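Local coordinates for protein esterase (Staphylococcus aureus subsp. aureus USA300_TCH1516, PDB 3D7R) that is a putative esterase of the alpha/beta hydrolase fold and probably hydrolyses ester bonds, though its natural substrate is not established, at residues A[198-202]-A[296-300]; A[95-100]-A[157-161]; A[41-46]-A[226-231]. All blocks are in the same frame, centred on the assembly; numbering follows the deposited sequence.

Overall arrangement
Contacts 1 and 2 both reach the central mixed sheet of this alpha/beta hydrolase, their centres about 24 Å apart: contact 1 lies at the end of strand 195-199, contact 2 at the start of strand 98-102, packed against the end of helix 143-161. Contact 3 joins the loop before helix 46-61 to helix 225-236; its centre is about 19 Å from that of contact 1 and about 37 Å from that of contact 2. Along the chain, contact 2 falls inside the loop closed by contact 3 and closes before contact 1 opens, while contacts 1 and 3 interleave. The N-terminal region is thereby tied to a helix inserted between core strands 195-199 and 259-264, close to the probable active-site loop.

Contact 1 of 3, residues A[198-202]-A[296-300]; sequences LISPI and VHDFP
The loop after the last strand of the sheet, V296-P300, which probably carries the catalytic histidine, meets the end of strand 195-199 through S200, which touches H297 and D298. The S200 hydroxyl OG accepts a hydrogen bond from the backbone N of D298 at 2.9 Å, with an N-H...O angle of 156°. The same hydroxyl also bonds to the carboxylate of E267, so two partners fix its rotation. E267 uses its other oxygen to hold ND1 of H297; its carboxylate thus bridges the serine and the imidazole, and S200 is placed to steady that carboxylate, probably as a second-shell residue.

With CG opposite the backbone N (chi1 -179°), the imidazole is brought toward the S200 segment, H297 CE1 lying 3.3 Å from the carbonyl O of S200, an oblique approach to the ring. ND1 of H297 passes 3.6 Å from CB of S200. On one face of the imidazole lies D298 CB, and I202 adds a looser touch, its CG1 4.2 Å from H297 CE1. H297 and E267 follow the last and the next-to-last strands of the sheet, the places of the histidine and acid of the catalytic triad in this fold, so they probably correspond to those two members; the histidine also touches the glycine-rich turn after strand 166-171.

A type II turn from V296 to F299 holds H297 and D298 at its two central positions, closed by a weak bond from F299 N to V296 O, and leaves the D298 N-H directed at the serine. Beyond the turn the chain enters a short 3-10 segment, where the P300 ring lies alongside I199: CG2 of I199 sits 3.8 Å from CG of P300, the two side chains running past each other in opposite directions. F299 turns its ring toward Y292 on the preceding strand.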
loop_
_atom_site.group_PDB
_atom_site.type_symbol
_atom_site.label_atom_id
_atom_site.label_comp_id
_atom_site.label_asym_id
_atom_site.label_seq_id
_atom_site.Cartn_x
_atom_site.Cartn_y
_atom_site.Cartn_z
ATOM N N LEU A 198 0.041 -3.861 6.500
ATOM C CA LEU A 198 1.008 -3.690 5.416
ATOM C C LEU A 198 1.001 -4.924 4.540
ATOM O O LEU A 198 1.254 -6.032 5.028
ATOM C CB LEU A 198 2.415 -3.466 5.986
ATOM C CG LEU A 198 2.629 -2.320 6.992
ATOM C CD1 LEU A 198 4.120 -2.216 7.386
ATOM C CD2 LEU A 198 2.145 -0.982 6.426
ATOM N N ILE A 199 0.698 -4.754 3.256
ATOM C CA ILE A 199 0.707 -5.879 2.311
ATOM C C ILE A 199 1.878 -5.719 1.327
ATOM O O ILE A 199 1.911 -4.783 0.519
ATOM C CB ILE A 199 -0.646 -6.022 1.534
ATOM C CG1 ILE A 199 -1.830 -6.190 2.497
ATOM C CG2 ILE A 199 -0.577 -7.183 0.504
ATOM C CD1 ILE A 199 -3.206 -5.838 1.888
ATOM N N SER A 200 2.848 -6.628 1.398
ATOM C CA SER A 200 4.042 -6.532 0.554
ATOM C C SER A 200 4.618 -5.103 0.511
ATOM O O SER A 200 4.850 -4.566 -0.594
ATOM C CB SER A 200 3.729 -6.999 -0.880
ATOM O OG SER A 200 3.486 -8.384 -0.914
ATOM N N PRO A 201 4.865 -4.490 1.693
ATOM C CA PRO A 201 5.311 -3.095 1.687
ATOM C C PRO A 201 6.709 -3.005 1.088
ATOM O O PRO A 201 7.526 -3.904 1.317
ATOM C CB PRO A 201 5.368 -2.722 3.187
ATOM C CG PRO A 201 5.533 -4.015 3.923
ATOM C CD PRO A 201 4.790 -5.051 3.064
ATOM N N ILE A 202 6.972 -1.951 0.325
ATOM C CA ILE A 202 8.325 -1.695 -0.168
ATOM C C ILE A 202 8.997 -0.793 0.879
ATOM O O ILE A 202 8.999 0.438 0.762
ATOM C CB ILE A 202 8.307 -1.050 -1.593
ATOM C CG1 ILE A 202 7.622 -1.971 -2.608
ATOM C CG2 ILE A 202 9.733 -0.730 -2.068
ATOM C CD1 ILE A 202 7.281 -1.236 -3.935
ATOM N N VAL A 296 4.162 -14.399 -4.467
ATOM C CA VAL A 296 4.774 -13.310 -5.207
ATOM C C VAL A 296 4.438 -11.944 -4.595
ATOM O O VAL A 296 3.601 -11.847 -3.686
ATOM C CB VAL A 296 4.365 -13.346 -6.721
ATOM C CG1 VAL A 296 4.709 -14.715 -7.354
ATOM C CG2 VAL A 296 2.879 -13.006 -6.930
ATOM N N HIS A 297 5.092 -10.897 -5.102
ATOM C CA HIS A 297 4.812 -9.524 -4.667
ATOM C C HIS A 297 3.329 -9.195 -4.798
ATOM O O HIS A 297 2.748 -9.396 -5.864
ATOM C CB HIS A 297 5.613 -8.515 -5.492
ATOM C CG HIS A 297 5.373 -7.092 -5.079
ATOM N ND1 HIS A 297 5.726 -6.613 -3.834
ATOM C CD2 HIS A 297 4.791 -6.056 -5.731
ATOM C CE1 HIS A 297 5.383 -5.337 -3.742
ATOM N NE2 HIS A 297 4.811 -4.977 -4.879
ATOM N N ASP A 298 2.721 -8.721 -3.707
ATOM C CA ASP A 298 1.365 -8.164 -3.759
ATOM C C ASP A 298 0.369 -9.282 -4.012
ATOM O O ASP A 298 -0.722 -9.046 -4.584
ATOM C CB ASP A 298 1.283 -7.137 -4.902
ATOM C CG ASP A 298 0.374 -5.936 -4.594
ATOM O OD1 ASP A 298 0.068 -5.668 -3.423
ATOM O OD2 ASP A 298 -0.010 -5.237 -5.561
ATOM N N PHE A 299 0.714 -10.497 -3.572
ATOM C CA PHE A 299 -0.057 -11.688 -3.971
ATOM C C PHE A 299 -1.581 -11.619 -3.742
ATOM O O PHE A 299 -2.308 -12.165 -4.553
ATOM C CB PHE A 299 0.542 -12.988 -3.410
ATOM C CG PHE A 299 0.258 -13.220 -1.953
ATOM C CD1 PHE A 299 -0.924 -13.859 -1.550
ATOM C CD2 PHE A 299 1.180 -12.826 -0.985
ATOM C CE1 PHE A 299 -1.200 -14.085 -0.185
ATOM C CE2 PHE A 299 0.926 -13.033 0.383
ATOM C CZ PHE A 299 -0.266 -13.664 0.786
ATOM N N PRO A 300 -2.061 -10.964 -2.652
ATOM C CA PRO A 300 -3.504 -10.937 -2.399
ATOM C C PRO A 300 -4.373 -10.293 -3.493
ATOM O O PRO A 300 -5.596 -10.437 -3.443
ATOM C CB PRO A 300 -3.616 -10.139 -1.091
ATOM C CG PRO A 300 -2.279 -10.417 -0.393
ATOM C CD PRO A 300 -1.335 -10.257 -1.573
#

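Contact 2 of 3, residues A[95-100]-A[157-161]; sequences IDKKIL and LVSEV. With DMS (dimethyl sulfoxide), chain L.
A lysine in a largely buried strand position, K98, bends once near its base and runs back along its own segment, beside E160 and V161, to find its polar partners. The bend at chi2 (-77°), with the rest of the chain extended, brings NZ to the carbonyl O of I95, bonding it at 2.8 Å in the carbonyl plane, on a lone pair. E129 forms a salt bridge to the same ammonium. A water sits 2.7 Å from K98 NZ and donates to OE1 of E160, while the direct ion pair between K98 NZ and E160 OE1 is long, at 3.7 Å. The second carboxylate oxygen of E160 is engaged by R88, so K98 and R88 alternate with E129 and E160 in a chain of charges, its K98-E160 link bridged by the water, that would be expected to stabilise the lysine in its charged form.

V161 is packed against the bent aliphatic part of K98: its CG2 lies 3.7 Å from K98 CG, while CG1 approaches CE. CB and CG1 of V161 also lie 3.6 Å from the carbonyl O of D96. Deeper in, L157 and L100 meet through CD1 of L157 and CB of L100, 4.0 Å apart. At the outer end, the oxygen of a dimethyl sulfoxide molecule accepts a bond from I95 N and a weak one from D96 N.

Strand 98-100 and helix 157-161 run antiparallel, at 173°, with their axes 10.3 Å apart, as expected where helix 143-161 passes over strand 98-102 in the beta-alpha-beta crossover linking strands 129-133 and 166-171.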
loop_
_atom_site.group_PDB
_atom_site.type_symbol
_atom_site.label_atom_id
_atom_site.label_comp_id
_atom_site.label_asym_id
_atom_site.label_seq_id
_atom_site.Cartn_x
_atom_site.Cartn_y
_atom_site.Cartn_z
ATOM N N ILE A 95 -20.659 1.028 8.562
ATOM C CA ILE A 95 -19.818 2.208 8.338
ATOM C C ILE A 95 -19.208 2.812 9.617
ATOM O O ILE A 95 -18.453 3.789 9.531
ATOM C CB ILE A 95 -20.595 3.313 7.583
ATOM C CG1 ILE A 95 -21.750 3.831 8.452
ATOM C CG2 ILE A 95 -21.067 2.781 6.220
ATOM C CD1 ILE A 95 -22.311 5.192 8.028
ATOM N N ASP A 96 -19.498 2.220 10.780
ATOM C CA ASP A 96 -18.972 2.730 12.043
ATOM C C ASP A 96 -17.462 2.597 12.181
ATOM O O ASP A 96 -16.857 3.234 13.043
ATOM C CB ASP A 96 -19.716 2.155 13.274
ATOM C CG ASP A 96 -19.779 0.627 13.297
ATOM O OD1 ASP A 96 -19.462 -0.043 12.283
ATOM O OD2 ASP A 96 -20.190 0.079 14.349
ATOM N N LYS A 97 -16.863 1.756 11.339
ATOM C CA LYS A 97 -15.415 1.546 11.351
ATOM C C LYS A 97 -14.865 1.706 9.933
ATOM O O LYS A 97 -15.514 1.305 8.967
ATOM C CB LYS A 97 -15.064 0.167 11.933
ATOM C CG LYS A 97 -15.520 -0.029 13.393
ATOM C CD LYS A 97 -15.220 -1.415 13.941
ATOM C CE LYS A 97 -15.971 -2.557 13.190
ATOM N NZ LYS A 97 -17.461 -2.620 13.402
ATOM N N LYS A 98 -13.683 2.304 9.812
ATOM C CA LYS A 98 -13.099 2.597 8.498
ATOM C C LYS A 98 -11.738 1.941 8.293
ATOM O O LYS A 98 -10.939 1.848 9.236
ATOM C CB LYS A 98 -12.903 4.110 8.313
ATOM C CG LYS A 98 -14.015 5.023 8.857
ATOM C CD LYS A 98 -15.223 5.043 7.947
ATOM C CE LYS A 98 -16.255 6.090 8.403
ATOM N NZ LYS A 98 -17.580 5.753 7.815
ATOM N N ILE A 99 -11.469 1.531 7.049
ATOM C CA ILE A 99 -10.100 1.216 6.609
ATOM C C ILE A 99 -9.694 2.282 5.585
ATOM O O ILE A 99 -10.322 2.415 4.528
ATOM C CB ILE A 99 -9.975 -0.178 5.959
ATOM C CG1 ILE A 99 -10.220 -1.280 6.989
ATOM C CG2 ILE A 99 -8.570 -0.353 5.314
ATOM C CD1 ILE A 99 -10.558 -2.668 6.372
ATOM N N LEU A 100 -8.681 3.071 5.926
ATOM C CA LEU A 100 -8.079 3.987 4.962
ATOM C C LEU A 100 -7.121 3.165 4.121
ATOM O O LEU A 100 -6.066 2.747 4.608
ATOM C CB LEU A 100 -7.324 5.125 5.681
ATOM C CG LEU A 100 -6.627 6.172 4.800
ATOM C CD1 LEU A 100 -7.575 6.720 3.700
ATOM C CD2 LEU A 100 -6.065 7.317 5.649
ATOM N N LEU A 157 -11.887 11.141 8.057
ATOM C CA LEU A 157 -12.352 9.895 8.699
ATOM C C LEU A 157 -12.335 9.941 10.243
ATOM O O LEU A 157 -13.310 9.567 10.899
ATOM C CB LEU A 157 -11.515 8.709 8.190
ATOM C CG LEU A 157 -11.545 8.461 6.670
ATOM C CD1 LEU A 157 -10.741 7.186 6.294
ATOM C CD2 LEU A 157 -12.976 8.351 6.149
ATOM N N VAL A 158 -11.248 10.439 10.822
ATOM C CA VAL A 158 -11.161 10.594 12.278
ATOM C C VAL A 158 -12.303 11.497 12.811
ATOM O O VAL A 158 -12.861 11.244 13.887
ATOM C CB VAL A 158 -9.774 11.147 12.694
ATOM C CG1 VAL A 158 -9.783 11.656 14.165
ATOM C CG2 VAL A 158 -8.706 10.083 12.506
ATOM N N SER A 159 -12.634 12.552 12.061
ATOM C CA SER A 159 -13.664 13.485 12.489
ATOM C C SER A 159 -15.012 12.770 12.460
ATOM O O SER A 159 -15.931 13.119 13.213
ATOM C CB SER A 159 -13.674 14.725 11.596
ATOM O OG SER A 159 -14.295 14.423 10.347
ATOM N N GLU A 160 -15.125 11.753 11.610
ATOM C CA GLU A 160 -16.375 11.005 11.496
ATOM C C GLU A 160 -16.581 9.980 12.619
ATOM O O GLU A 160 -17.657 9.911 13.219
ATOM C CB GLU A 160 -16.481 10.326 10.122
ATOM C CG GLU A 160 -16.687 11.297 8.976
ATOM C CD GLU A 160 -16.622 10.625 7.627
ATOM O OE1 GLU A 160 -16.858 9.398 7.543
ATOM O OE2 GLU A 160 -16.331 11.328 6.647
ATOM N N VAL A 161 -15.563 9.193 12.929
ATOM C CA VAL A 161 -15.795 8.038 13.801
ATOM C C VAL A 161 -14.807 7.905 14.947
ATOM O O VAL A 161 -14.925 6.975 15.753
ATOM C CB VAL A 161 -15.834 6.719 12.993
ATOM C CG1 VAL A 161 -17.031 6.722 11.991
ATOM C CG2 VAL A 161 -14.494 6.464 12.271
HETATM S S DMS L . -23.517 0.509 11.406
HETATM O O DMS L . -22.109 1.515 10.974
HETATM C C1 DMS L . -23.756 0.510 13.206
HETATM C C2 DMS L . -25.019 1.402 10.921
HETATM O O HOH W 1 -19.086 7.959 8.310
#

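Contact 3 of 3, residues A[41-46]-A[226-231]; sequences IMFKND and FGVNEI
F226 turns the rim of its ring to the loop, while F43 lays its own ring beside the helix at G227. F226 points its ring away from its backbone N (chi1 -177°), which takes CD2 to 3.4 Å from the carbonyl O of F43, and CE2 of F226 lies 3.6 Å from the carbonyl O of N45. D46 OD1 also comes to the edge, 3.7 Å from F226 CZ, its carboxylate nearly coplanar with the ring (planes 16° apart). The arrangement is consistent with the slightly positive C-H edge of the ring facing oxygens.

F43 CD2 packs obliquely on CA of G227 at 3.6 Å, and CD1 of I231 meets the F43 ring edge. The carbonyl O of I41 lies above one face of the F43 ring, toward its rim, and receives a CA-H...O contact from G227. The side chains of I41 and I231 cross at about a right angle, I41 CG2 being 3.5 Å from I231 CD1; I41 CD1 reaches CG2 of V228.

N45 caps helix 46-61, its OD1 accepting from the backbone N of D48. Such joining of the N-terminal region to a helix inserted between core strands is consistent with the cap of hormone-sensitive-lipase-like hydrolases.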
loop_
_atom_site.group_PDB
_atom_site.type_symbol
_atom_site.label_atom_id
_atom_site.label_comp_id
_atom_site.label_asym_id
_atom_site.label_seq_id
_atom_site.Cartn_x
_atom_site.Cartn_y
_atom_site.Cartn_z
ATOM N N ILE A 41 6.932 -2.368 -14.488
ATOM C CA ILE A 41 8.024 -1.437 -14.237
ATOM C C ILE A 41 9.362 -2.100 -14.580
ATOM O O ILE A 41 10.429 -1.675 -14.100
ATOM C CB ILE A 41 8.028 -0.917 -12.778
ATOM C CG1 ILE A 41 8.127 -2.077 -11.784
ATOM C CG2 ILE A 41 6.797 -0.059 -12.517
ATOM C CD1 ILE A 41 8.710 -1.680 -10.476
HETATM N N MSE A 42 9.302 -3.124 -15.433
HETATM C CA MSE A 42 10.508 -3.849 -15.840
HETATM C C MSE A 42 11.224 -3.065 -16.938
HETATM O O MSE A 42 11.363 -3.560 -18.061
HETATM C CB MSE A 42 10.152 -5.257 -16.342
HETATM C CG MSE A 42 9.532 -6.165 -15.289
HETATM SE SE MSE A 42 10.541 -6.163 -13.604
HETATM C CE MSE A 42 10.023 -7.914 -12.997
ATOM N N PHE A 43 11.679 -1.849 -16.624
ATOM C CA PHE A 43 12.250 -0.958 -17.658
ATOM C C PHE A 43 13.625 -1.429 -18.096
ATOM O O PHE A 43 14.419 -1.853 -17.256
ATOM C CB PHE A 43 12.363 0.486 -17.167
ATOM C CG PHE A 43 11.102 1.030 -16.573
ATOM C CD1 PHE A 43 9.926 1.037 -17.297
ATOM C CD2 PHE A 43 11.099 1.538 -15.275
ATOM C CE1 PHE A 43 8.758 1.561 -16.755
ATOM C CE2 PHE A 43 9.928 2.062 -14.707
ATOM C CZ PHE A 43 8.761 2.055 -15.441
ATOM N N LYS A 44 13.902 -1.346 -19.394
ATOM C CA LYS A 44 15.203 -1.804 -19.938
ATOM C C LYS A 44 16.293 -0.762 -19.744
ATOM O O LYS A 44 17.462 -1.095 -19.545
ATOM C CB LYS A 44 15.081 -2.116 -21.428
ATOM C CG LYS A 44 14.273 -3.352 -21.759
ATOM C CD LYS A 44 14.356 -3.728 -23.240
ATOM C CE LYS A 44 13.651 -2.732 -24.133
ATOM N NZ LYS A 44 12.259 -2.444 -23.665
ATOM N N ASN A 45 15.887 0.507 -19.784
ATOM C CA ASN A 45 16.817 1.624 -19.923
ATOM C C ASN A 45 16.130 2.973 -19.648
ATOM O O ASN A 45 14.945 3.018 -19.304
ATOM C CB ASN A 45 17.429 1.608 -21.335
ATOM C CG ASN A 45 16.369 1.555 -22.437
ATOM O OD1 ASN A 45 15.302 2.161 -22.326
ATOM N ND2 ASN A 45 16.669 0.829 -23.513
ATOM N N ASP A 46 16.879 4.065 -19.807
ATOM C CA ASP A 46 16.350 5.393 -19.527
ATOM C C ASP A 46 15.188 5.727 -20.447
ATOM O O ASP A 46 14.218 6.365 -20.037
ATOM C CB ASP A 46 17.458 6.450 -19.596
ATOM C CG ASP A 46 18.323 6.472 -18.328
ATOM O OD1 ASP A 46 18.006 5.751 -17.349
ATOM O OD2 ASP A 46 19.333 7.214 -18.305
ATOM N N PHE A 226 15.898 -1.211 -10.682
ATOM C CA PHE A 226 15.937 -0.073 -11.618
ATOM C C PHE A 226 14.612 0.687 -11.676
ATOM O O PHE A 226 14.597 1.910 -11.541
ATOM C CB PHE A 226 16.345 -0.540 -13.026
ATOM C CG PHE A 226 16.486 0.581 -14.041
ATOM C CD1 PHE A 226 17.397 1.628 -13.840
ATOM C CD2 PHE A 226 15.753 0.548 -15.230
ATOM C CE1 PHE A 226 17.543 2.633 -14.796
ATOM C CE2 PHE A 226 15.883 1.558 -16.181
ATOM C CZ PHE A 226 16.781 2.606 -15.957
ATOM N N GLY A 227 13.508 -0.028 -11.903
ATOM C CA GLY A 227 12.170 0.592 -11.995
ATOM C C GLY A 227 11.745 1.329 -10.728
ATOM O O GLY A 227 11.296 2.475 -10.787
ATOM N N VAL A 228 11.900 0.682 -9.576
ATOM C CA VAL A 228 11.538 1.285 -8.293
ATOM C C VAL A 228 12.436 2.507 -8.001
ATOM O O VAL A 228 11.927 3.602 -7.686
ATOM C CB VAL A 228 11.556 0.214 -7.143
ATOM C CG1 VAL A 228 11.446 0.834 -5.754
ATOM C CG2 VAL A 228 10.438 -0.819 -7.363
ATOM N N ASN A 229 13.758 2.341 -8.152
ATOM C CA ASN A 229 14.689 3.474 -7.983
ATOM C C ASN A 229 14.263 4.690 -8.817
ATOM O O ASN A 229 14.092 5.800 -8.296
ATOM C CB ASN A 229 16.129 3.088 -8.377
ATOM C CG ASN A 229 16.797 2.110 -7.384
ATOM O OD1 ASN A 229 17.884 1.595 -7.658
ATOM N ND2 ASN A 229 16.158 1.854 -6.257
ATOM N N GLU A 230 14.082 4.476 -10.115
ATOM C CA GLU A 230 13.814 5.577 -11.046
ATOM C C GLU A 230 12.471 6.243 -10.760
ATOM O O GLU A 230 12.355 7.470 -10.739
ATOM C CB GLU A 230 13.884 5.088 -12.494
ATOM C CG GLU A 230 15.295 4.706 -12.960
ATOM C CD GLU A 230 16.259 5.892 -12.961
ATOM O OE1 GLU A 230 15.953 6.954 -13.541
ATOM O OE2 GLU A 230 17.328 5.763 -12.361
ATOM N N ILE A 231 11.447 5.441 -10.522
ATOM C CA ILE A 231 10.135 6.025 -10.228
ATOM C C ILE A 231 10.173 6.807 -8.909
ATOM O O ILE A 231 9.707 7.942 -8.840
ATOM C CB ILE A 231 9.029 4.970 -10.205
ATOM C CG1 ILE A 231 8.861 4.350 -11.599
ATOM C CG2 ILE A 231 7.685 5.598 -9.722
ATOM C CD1 ILE A 231 7.876 3.170 -11.597
#